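Side-chain contacts in Maltose/maltodextrin transport permease homologue (PDB 6FFL), which binds maltotriose through its solute-binding domain, the part present here, and as the whole MalF fusion probably carries maltose and maltodextrins across the membrane: residues P59-G64 / K289-L294; A20-K25 / Q300-E305; G308-N313 / D320-N325. All coordinates share one frame; numbering follows the deposited sequence. Where two conformers were deposited one is given.

Contact 1: residues P59-G64 / K289-L294; sequences PELVYG and KLLKYL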
loop_
_atom_site.group_PDB
_atom_site.type_symbol
_atom_site.label_atom_id
_atom_site.label_comp_id
_atom_site.label_asym_id
_atom_site.label_seq_id
_atom_site.Cartn_x
_atom_site.Cartn_y
_atom_site.Cartn_z
ATOM N N PRO A 59 -7.703 -19.148 -7.275
ATOM C CA PRO A 59 -9.047 -18.571 -7.196
ATOM C C PRO A 59 -9.445 -17.869 -8.486
ATOM O O PRO A 59 -8.605 -17.399 -9.253
ATOM C CB PRO A 59 -8.907 -17.554 -6.060
ATOM C CG PRO A 59 -7.498 -17.054 -6.238
ATOM C CD PRO A 59 -6.695 -18.286 -6.628
ATOM N N GLU A 60 -10.765 -17.766 -8.689
ATOM C CA GLU A 60 -11.281 -17.047 -9.854
ATOM C C GLU A 60 -10.896 -15.572 -9.808
ATOM O O GLU A 60 -10.573 -14.973 -10.842
ATOM C CB GLU A 60 -12.805 -17.192 -9.934
ATOM C CG GLU A 60 -13.297 -18.563 -10.444
ATOM C CD GLU A 60 -13.416 -19.606 -9.334
ATOM O OE1 GLU A 60 -13.107 -19.292 -8.167
ATOM O OE2 GLU A 60 -13.813 -20.748 -9.629
ATOM N N LEU A 61 -10.929 -14.970 -8.625
ATOM C CA LEU A 61 -10.610 -13.562 -8.445
ATOM C C LEU A 61 -9.468 -13.417 -7.452
ATOM O O LEU A 61 -9.437 -14.107 -6.430
ATOM C CB LEU A 61 -11.831 -12.773 -7.941
ATOM C CG LEU A 61 -12.827 -12.335 -9.020
ATOM C CD1 LEU A 61 -14.159 -11.970 -8.393
ATOM C CD2 LEU A 61 -12.263 -11.159 -9.807
ATOM N N VAL A 62 -8.538 -12.511 -7.749
ATOM C CA VAL A 62 -7.454 -12.161 -6.835
ATOM C C VAL A 62 -7.416 -10.643 -6.708
ATOM O O VAL A 62 -7.613 -9.927 -7.693
ATOM C CB VAL A 62 -6.094 -12.741 -7.298
ATOM C CG1 VAL A 62 -5.698 -12.228 -8.690
ATOM C CG2 VAL A 62 -5.007 -12.444 -6.268
ATOM N N TYR A 63 -7.209 -10.147 -5.484
ATOM C CA TYR A 63 -7.296 -8.715 -5.189
ATOM C C TYR A 63 -6.038 -8.277 -4.463
ATOM O O TYR A 63 -5.722 -8.825 -3.407
ATOM C CB TYR A 63 -8.517 -8.410 -4.320
ATOM C CG TYR A 63 -8.662 -6.959 -3.888
ATOM C CD1 TYR A 63 -8.021 -6.474 -2.739
ATOM C CD2 TYR A 63 -9.465 -6.083 -4.616
ATOM C CE1 TYR A 63 -8.167 -5.141 -2.340
ATOM C CE2 TYR A 63 -9.633 -4.760 -4.222
ATOM C CZ TYR A 63 -8.986 -4.296 -3.087
ATOM O OH TYR A 63 -9.152 -2.977 -2.708
ATOM N N GLY A 64 -5.355 -7.268 -4.994
ATOM C CA GLY A 64 -4.183 -6.729 -4.323
ATOM C C GLY A 64 -3.612 -5.521 -5.036
ATOM O O GLY A 64 -4.180 -5.023 -6.020
ATOM N N LYS A 289 -19.601 -11.630 -12.965
ATOM C CA LYS A 289 -20.675 -10.981 -12.217
ATOM C C LYS A 289 -20.164 -10.423 -10.897
ATOM O O LYS A 289 -20.471 -9.285 -10.530
ATOM C CB LYS A 289 -21.820 -11.960 -11.962
ATOM C CG LYS A 289 -22.676 -12.252 -13.171
ATOM C CD LYS A 289 -23.776 -13.233 -12.817
ATOM C CE LYS A 289 -25.058 -12.925 -13.567
ATOM N NZ LYS A 289 -25.851 -14.161 -13.768
ATOM N N LEU A 290 -19.366 -11.211 -10.173
ATOM C CA LEU A 290 -18.849 -10.757 -8.889
ATOM C C LEU A 290 -17.897 -9.580 -9.064
ATOM O O LEU A 290 -17.930 -8.628 -8.275
ATOM C CB LEU A 290 -18.158 -11.912 -8.169
ATOM C CG LEU A 290 -17.668 -11.590 -6.756
ATOM C CD1 LEU A 290 -18.853 -11.189 -5.883
ATOM C CD2 LEU A 290 -16.943 -12.785 -6.164
ATOM N N LEU A 291 -17.036 -9.640 -10.087
ATOM C CA LEU A 291 -16.113 -8.542 -10.377
ATOM C C LEU A 291 -16.859 -7.242 -10.657
ATOM O O LEU A 291 -16.469 -6.171 -10.175
ATOM C CB LEU A 291 -15.238 -8.920 -11.575
ATOM C CG LEU A 291 -14.399 -7.825 -12.227
ATOM C CD1 LEU A 291 -13.375 -7.378 -11.251
ATOM C CD2 LEU A 291 -13.728 -8.336 -13.500
ATOM N N LYS A 292 -17.914 -7.309 -11.467
ATOM C CA LYS A 292 -18.700 -6.112 -11.745
ATOM C C LYS A 292 -19.392 -5.606 -10.483
ATOM O O LYS A 292 -19.465 -4.395 -10.251
ATOM C CB LYS A 292 -19.725 -6.403 -12.840
ATOM C CG LYS A 292 -19.122 -6.680 -14.228
ATOM C CD LYS A 292 -20.246 -7.057 -15.212
ATOM C CE LYS A 292 -19.744 -7.226 -16.636
ATOM N NZ LYS A 292 -20.814 -7.770 -17.540
ATOM N N TYR A 293 -19.898 -6.517 -9.651
ATOM C CA TYR A 293 -20.556 -6.099 -8.414
ATOM C C TYR A 293 -19.573 -5.435 -7.447
ATOM O O TYR A 293 -19.879 -4.388 -6.855
ATOM C CB TYR A 293 -21.233 -7.298 -7.753
ATOM C CG TYR A 293 -21.811 -6.979 -6.397
ATOM C CD1 TYR A 293 -22.951 -6.191 -6.280
ATOM C CD2 TYR A 293 -21.223 -7.462 -5.240
ATOM C CE1 TYR A 293 -23.487 -5.889 -5.042
ATOM C CE2 TYR A 293 -21.754 -7.171 -3.994
ATOM C CZ TYR A 293 -22.883 -6.383 -3.904
ATOM O OH TYR A 293 -23.413 -6.089 -2.672
ATOM N N LEU A 294 -18.393 -6.032 -7.257
ATOM C CA LEU A 294 -17.474 -5.517 -6.246
ATOM C C LEU A 294 -16.813 -4.219 -6.672
ATOM O O LEU A 294 -16.200 -3.554 -5.830
ATOM C CB LEU A 294 -16.400 -6.558 -5.902
ATOM C CG LEU A 294 -16.918 -7.805 -5.176
ATOM C CD1 LEU A 294 -15.811 -8.847 -5.018
ATOM C CD2 LEU A 294 -17.528 -7.437 -3.823
#
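Leu61 pushes its two methyls against Leu290 and Leu291, and that is where a strand of the central sheet meets the helix lying over it. This is the layered alpha/beta build of a periplasmic solute-binding protein: strand 61-65 runs between strand 4-9, parallel to it, and strand 266-274, antiparallel, with helix 281-294 packed across one face of the sheet. The tight part belongs to CD1 of Leu61. In the conformer described here (a second was modelled for this side chain), CD1 comes 3.7 Å from CD2 of Leu290 and crosses the stem of the same leucine at a slant, with Leu290 CG 3.9 Å from Leu61 CD1. The other methyl sits more loosely. Leu61 CD2 is 4.1 Å from CB of Leu291, and the two side chains run roughly at right angles. Both branches reach the helix because CG of Leu61 stands opposite its own carbonyl carbon, chi1 -82°, and CB already points at the helix. All three leucines are buried, and their neighbours complete the core around them: Leu290 also touches Ile5 of strand 4-9 and Phe26 of helix 13-29, while Leu291 rests on Tyr272 and Leu61 on Leu274 of strand 266-274. The solvent side of the helix is quite different. Lys289 and Lys292 are exposed there, well away from the strand. Back on the inner face, Leu61 CD1 approaches the helix backbone itself, lying 4.1 Å from Leu291 N.

Contact 2: residues A20-K25 / Q300-E305; sequences AEALEK and QLLFAE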
loop_
_atom_site.group_PDB
_atom_site.type_symbol
_atom_site.label_atom_id
_atom_site.label_comp_id
_atom_site.label_asym_id
_atom_site.label_seq_id
_atom_site.Cartn_x
_atom_site.Cartn_y
_atom_site.Cartn_z
ATOM N N ALA A 20 -17.070 -8.720 3.538
ATOM C CA ALA A 20 -18.017 -9.735 3.987
ATOM C C ALA A 20 -19.458 -9.252 3.851
ATOM O O ALA A 20 -20.335 -10.012 3.427
ATOM C CB ALA A 20 -17.717 -10.133 5.431
ATOM N N GLU A 21 -19.725 -7.993 4.214
ATOM C CA GLU A 21 -21.075 -7.461 4.054
ATOM C C GLU A 21 -21.473 -7.423 2.582
ATOM O O GLU A 21 -22.598 -7.795 2.224
ATOM C CB GLU A 21 -21.167 -6.065 4.674
ATOM C CG GLU A 21 -22.496 -5.357 4.437
ATOM C CD GLU A 21 -22.601 -4.023 5.162
ATOM O OE1 GLU A 21 -21.703 -3.693 5.969
ATOM O OE2 GLU A 21 -23.593 -3.300 4.930
ATOM N N ALA A 22 -20.556 -6.987 1.716
ATOM C CA ALA A 22 -20.847 -6.946 0.287
ATOM C C ALA A 22 -21.074 -8.345 -0.274
ATOM O O ALA A 22 -21.979 -8.555 -1.085
ATOM C CB ALA A 22 -19.705 -6.245 -0.452
ATOM N N LEU A 23 -20.252 -9.316 0.138
ATOM C CA LEU A 23 -20.409 -10.675 -0.372
ATOM C C LEU A 23 -21.724 -11.285 0.092
ATOM O O LEU A 23 -22.364 -12.039 -0.646
ATOM C CB LEU A 23 -19.229 -11.543 0.065
ATOM C CG LEU A 23 -17.864 -11.247 -0.560
ATOM C CD1 LEU A 23 -16.836 -12.254 -0.053
ATOM C CD2 LEU A 23 -17.961 -11.288 -2.089
ATOM N N GLU A 24 -22.147 -10.959 1.314
ATOM C CA GLU A 24 -23.417 -11.465 1.816
ATOM C C GLU A 24 -24.575 -10.947 0.969
ATOM O O GLU A 24 -25.500 -11.698 0.638
ATOM C CB GLU A 24 -23.555 -11.070 3.287
ATOM C CG GLU A 24 -24.877 -11.363 3.957
ATOM C CD GLU A 24 -24.919 -10.795 5.371
ATOM O OE1 GLU A 24 -24.057 -11.181 6.193
ATOM O OE2 GLU A 24 -25.798 -9.954 5.655
ATOM N N LYS A 25 -24.520 -9.672 0.572
ATOM C CA LYS A 25 -25.554 -9.118 -0.297
ATOM C C LYS A 25 -25.491 -9.733 -1.691
ATOM O O LYS A 25 -26.536 -9.996 -2.299
ATOM C CB LYS A 25 -25.407 -7.596 -0.382
ATOM C CG LYS A 25 -26.385 -6.901 -1.296
ATOM C CD LYS A 25 -27.086 -5.775 -0.567
ATOM C CE LYS A 25 -28.295 -5.286 -1.361
ATOM N NZ LYS A 25 -27.904 -4.517 -2.574
ATOM N N GLN A 300 -18.476 0.479 -3.821
ATOM C CA GLN A 300 -17.436 1.484 -3.595
ATOM C C GLN A 300 -17.847 2.472 -2.509
ATOM O O GLN A 300 -17.022 2.878 -1.681
ATOM C CB GLN A 300 -17.136 2.233 -4.890
ATOM C CG GLN A 300 -16.546 1.363 -5.995
ATOM C CD GLN A 300 -15.792 2.184 -7.021
ATOM O OE1 GLN A 300 -15.456 3.340 -6.770
ATOM N NE2 GLN A 300 -15.511 1.584 -8.184
ATOM N N LEU A 301 -19.113 2.876 -2.502
ATOM C CA LEU A 301 -19.570 3.825 -1.496
ATOM C C LEU A 301 -19.760 3.179 -0.131
ATOM O O LEU A 301 -19.730 3.883 0.884
ATOM C CB LEU A 301 -20.865 4.493 -1.958
ATOM C CG LEU A 301 -20.709 5.464 -3.137
ATOM C CD1 LEU A 301 -22.075 5.998 -3.601
ATOM C CD2 LEU A 301 -19.753 6.604 -2.786
ATOM N N LEU A 302 -19.977 1.866 -0.079
ATOM C CA LEU A 302 -19.963 1.173 1.205
ATOM C C LEU A 302 -18.585 1.267 1.849
ATOM O O LEU A 302 -18.462 1.586 3.041
ATOM C CB LEU A 302 -20.371 -0.288 1.018
ATOM C CG LEU A 302 -20.476 -1.138 2.282
ATOM C CD1 LEU A 302 -21.546 -0.597 3.221
ATOM C CD2 LEU A 302 -20.774 -2.583 1.887
ATOM N N PHE A 303 -17.531 0.997 1.067
ATOM C CA PHE A 303 -16.166 1.179 1.560
ATOM C C PHE A 303 -15.911 2.638 1.902
ATOM O O PHE A 303 -15.339 2.953 2.951
ATOM C CB PHE A 303 -15.143 0.703 0.524
ATOM C CG PHE A 303 -14.954 -0.785 0.497
ATOM C CD1 PHE A 303 -14.129 -1.403 1.425
ATOM C CD2 PHE A 303 -15.587 -1.564 -0.460
ATOM C CE1 PHE A 303 -13.942 -2.762 1.404
ATOM C CE2 PHE A 303 -15.409 -2.928 -0.481
ATOM C CZ PHE A 303 -14.583 -3.533 0.464
ATOM N N ALA A 304 -16.321 3.549 1.017
ATOM C CA ALA A 304 -16.114 4.970 1.296
ATOM C C ALA A 304 -16.768 5.368 2.615
ATOM O O ALA A 304 -16.190 6.130 3.398
ATOM C CB ALA A 304 -16.650 5.817 0.136
ATOM N N GLU A 305 -17.951 4.822 2.901
ATOM C CA GLU A 305 -18.668 5.199 4.113
ATOM C C GLU A 305 -18.051 4.576 5.361
ATOM O O GLU A 305 -17.952 5.238 6.401
ATOM C CB GLU A 305 -20.136 4.798 3.985
ATOM C CG GLU A 305 -20.979 5.035 5.227
ATOM C CD GLU A 305 -22.421 4.606 5.011
ATOM O OE1 GLU A 305 -22.673 3.385 4.907
ATOM O OE2 GLU A 305 -23.297 5.491 4.920
#
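Glu21 and Leu302 face each other across the groove between helix 13-29 and helix 297-307, two helices that flank one another on the outside of the same alpha/beta lobe of this binding-protein fold. The CB of Glu21 points to the neighbouring helix. With CG set opposite the backbone N, chi1 174°, and the rest of the chain extended, the side chain reaches over the leucine rather than back along its own helix. CG is the first atom to touch, 4.1 Å from CD2 of Leu302. CD comes next and sits 4.0 Å from that same CD2, which lies almost straight above the carboxylate carbon. CD1 of Leu302 covers the same face of the carboxylate farther out, with OE2 of Glu21 3.8 Å from it. At the tip the two oxygens differ: OE1 makes a salt bridge to Lys306, one residue beyond 300-305, while OE2 of Glu21 stays 6.7 Å from OE1 of Glu305, a like charge not in contact. Below the glutamate, CD2 of Leu302 also reaches the start of the next residue, 4.4 Å from Ala22 N and 4.5 Å from Ala22 CB, a looser touch on the buried side of the groove. Ala22 faces helix 281-294 too, where its carbonyl receives a weak hydrogen bond from the hydroxyl of Tyr293. The chemistry is therefore mixed: two methyls shield one face of the carboxylate, which by itself would tend to disfavour a charge, as would the nearby Glu305, whereas the salt bridge to Lys306 should favour the ionised form.

Contact 3: residues G308-N313 / D320-N325; sequences GVLPSN and DIVKNN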
loop_
_atom_site.group_PDB
_atom_site.type_symbol
_atom_site.label_atom_id
_atom_site.label_comp_id
_atom_site.label_asym_id
_atom_site.label_seq_id
_atom_site.Cartn_x
_atom_site.Cartn_y
_atom_site.Cartn_z
ATOM N N GLY A 308 -13.596 4.970 4.726
ATOM C CA GLY A 308 -13.176 6.333 4.479
ATOM C C GLY A 308 -12.316 6.573 3.263
ATOM O O GLY A 308 -11.760 7.672 3.138
ATOM N N VAL A 309 -12.194 5.598 2.355
ATOM C CA VAL A 309 -11.287 5.721 1.216
ATOM C C VAL A 309 -11.991 6.337 0.009
ATOM O O VAL A 309 -13.225 6.408 -0.044
ATOM C CB VAL A 309 -10.671 4.352 0.856
ATOM C CG1 VAL A 309 -9.816 3.843 2.022
ATOM C CG2 VAL A 309 -11.754 3.342 0.499
ATOM N N LEU A 310 -11.201 6.774 -0.971
ATOM C CA LEU A 310 -11.710 7.477 -2.147
ATOM C C LEU A 310 -12.147 6.485 -3.226
ATOM O O LEU A 310 -11.316 5.697 -3.694
ATOM C CB LEU A 310 -10.627 8.391 -2.707
ATOM C CG LEU A 310 -10.972 9.240 -3.930
ATOM C CD1 LEU A 310 -11.999 10.300 -3.573
ATOM C CD2 LEU A 310 -9.692 9.849 -4.512
ATOM N N PRO A 311 -13.397 6.522 -3.690
ATOM C CA PRO A 311 -13.809 5.618 -4.775
ATOM C C PRO A 311 -12.974 5.804 -6.033
ATOM O O PRO A 311 -12.495 6.898 -6.339
ATOM C CB PRO A 311 -15.272 6.018 -5.041
ATOM C CG PRO A 311 -15.742 6.539 -3.707
ATOM C CD PRO A 311 -14.541 7.281 -3.152
ATOM N N SER A 312 -12.858 4.721 -6.796
ATOM C CA SER A 312 -12.253 4.808 -8.115
ATOM C C SER A 312 -13.236 5.305 -9.168
ATOM O O SER A 312 -12.819 5.896 -10.170
ATOM C CB SER A 312 -11.712 3.439 -8.520
ATOM O OG SER A 312 -12.749 2.481 -8.505
ATOM N N ASN A 313 -14.533 5.057 -8.981
ATOM C CA ASN A 313 -15.523 5.507 -9.948
ATOM C C ASN A 313 -15.707 7.019 -9.827
ATOM O O ASN A 313 -15.890 7.541 -8.726
ATOM C CB ASN A 313 -16.846 4.779 -9.725
ATOM C CG ASN A 313 -17.920 5.228 -10.690
ATOM O OD1 ASN A 313 -18.487 6.304 -10.539
ATOM N ND2 ASN A 313 -18.196 4.400 -11.702
ATOM N N ASP A 320 -22.398 12.514 -1.166
ATOM C CA ASP A 320 -22.187 13.128 0.146
ATOM C C ASP A 320 -21.220 12.325 1.002
ATOM O O ASP A 320 -20.509 12.893 1.840
ATOM C CB ASP A 320 -23.518 13.250 0.889
ATOM C CG ASP A 320 -24.283 14.495 0.506
ATOM O OD1 ASP A 320 -25.467 14.597 0.890
ATOM O OD2 ASP A 320 -23.704 15.357 -0.190
ATOM N N ILE A 321 -21.218 11.004 0.838
ATOM C CA ILE A 321 -20.312 10.151 1.600
ATOM C C ILE A 321 -18.864 10.571 1.371
ATOM O O ILE A 321 -18.049 10.607 2.305
ATOM C CB ILE A 321 -20.552 8.684 1.210
ATOM C CG1 ILE A 321 -21.946 8.233 1.654
ATOM C CG2 ILE A 321 -19.454 7.787 1.770
ATOM C CD1 ILE A 321 -22.323 6.834 1.157
ATOM N N VAL A 322 -18.532 10.909 0.125
ATOM C CA VAL A 322 -17.188 11.337 -0.235
ATOM C C VAL A 322 -16.968 12.799 0.126
ATOM O O VAL A 322 -15.959 13.157 0.745
ATOM C CB VAL A 322 -16.956 11.082 -1.735
ATOM C CG1 VAL A 322 -15.612 11.631 -2.187
ATOM C CG2 VAL A 322 -17.029 9.583 -2.012
ATOM N N LYS A 323 -17.911 13.663 -0.261
ATOM C CA LYS A 323 -17.735 15.099 -0.072
ATOM C C LYS A 323 -17.649 15.479 1.399
ATOM O O LYS A 323 -16.959 16.441 1.744
ATOM C CB LYS A 323 -18.880 15.868 -0.736
ATOM C CG LYS A 323 -18.861 15.870 -2.259
ATOM C CD LYS A 323 -20.079 16.606 -2.791
ATOM C CE LYS A 323 -20.012 16.810 -4.290
ATOM N NZ LYS A 323 -21.309 17.350 -4.801
ATOM N N ASN A 324 -18.324 14.742 2.277
ATOM C CA ASN A 324 -18.372 15.078 3.698
ATOM C C ASN A 324 -17.293 14.390 4.523
ATOM O O ASN A 324 -17.276 14.546 5.746
ATOM C CB ASN A 324 -19.737 14.723 4.289
ATOM C CG ASN A 324 -20.845 15.609 3.762
ATOM O OD1 ASN A 324 -20.580 16.662 3.179
ATOM N ND2 ASN A 324 -22.092 15.189 3.963
ATOM N N ASN A 325 -16.421 13.619 3.898
ATOM C CA ASN A 325 -15.359 12.935 4.619
ATOM C C ASN A 325 -14.254 13.940 4.911
ATOM O O ASN A 325 -13.642 14.461 3.973
ATOM C CB ASN A 325 -14.858 11.769 3.768
ATOM C CG ASN A 325 -13.695 11.001 4.403
ATOM O OD1 ASN A 325 -13.062 11.444 5.372
ATOM N ND2 ASN A 325 -13.408 9.831 3.837
#
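The carboxamide of Asn325 turns its nitrogen end to the backbone carbonyl of Gly308, and neither amide face takes part. Gly308 O lies 2.8 Å from Asn325 ND2, nearly on the extension of the CG-ND2 bond, so the hydrogen bond is bent to 124° and weak. At the other end of the amide, OD1 receives the backbone N of Leu327 and caps the turn into helix 328-335; together the two bonds, one of them weak, would restrain the turn of the flat group. The ring of Pro311 is likewise met at its rim: CG2 of Val322 approaches the CG-CD side, 3.6 Å from Pro311 CD, instead of covering a face. Gly308, with a phi of 83°, ends helix 297-307 of the binding-protein fold, and the chain then passes into the short strand 310-311, which pairs antiparallel with 111-112 and has the turn of helix 320-323 packed against it. Val322 splits its branches: CG1, opposite the backbone N at chi1 175°, goes to Leu310, whose CD1 is 4.1 Å from it, while CG2 serves the proline. Outside the pair, the side chain of Leu310 also touches Arg317.

From the N terminus the chain runs first through helix 13-29, which opens the longest loop, and then along strand 61-65, which opens a second one. Contact 1 closes that second loop when helix 281-294 arrives. Helix 297-307 follows directly and closes the outer loop at contact 2, so contact 1 lies within the span of contact 2. Contact 3 comes afterwards in series, a short return between 308-313 and 320-325 that crosses neither. Contacts 1 and 2 touch directly, Leu290 packing on Leu23. Gln300 ties contact 2 to contact 3, its OE1 receiving the backbone N of Asn313. Sheet, flanking helices and the 310-311 strand are thus joined.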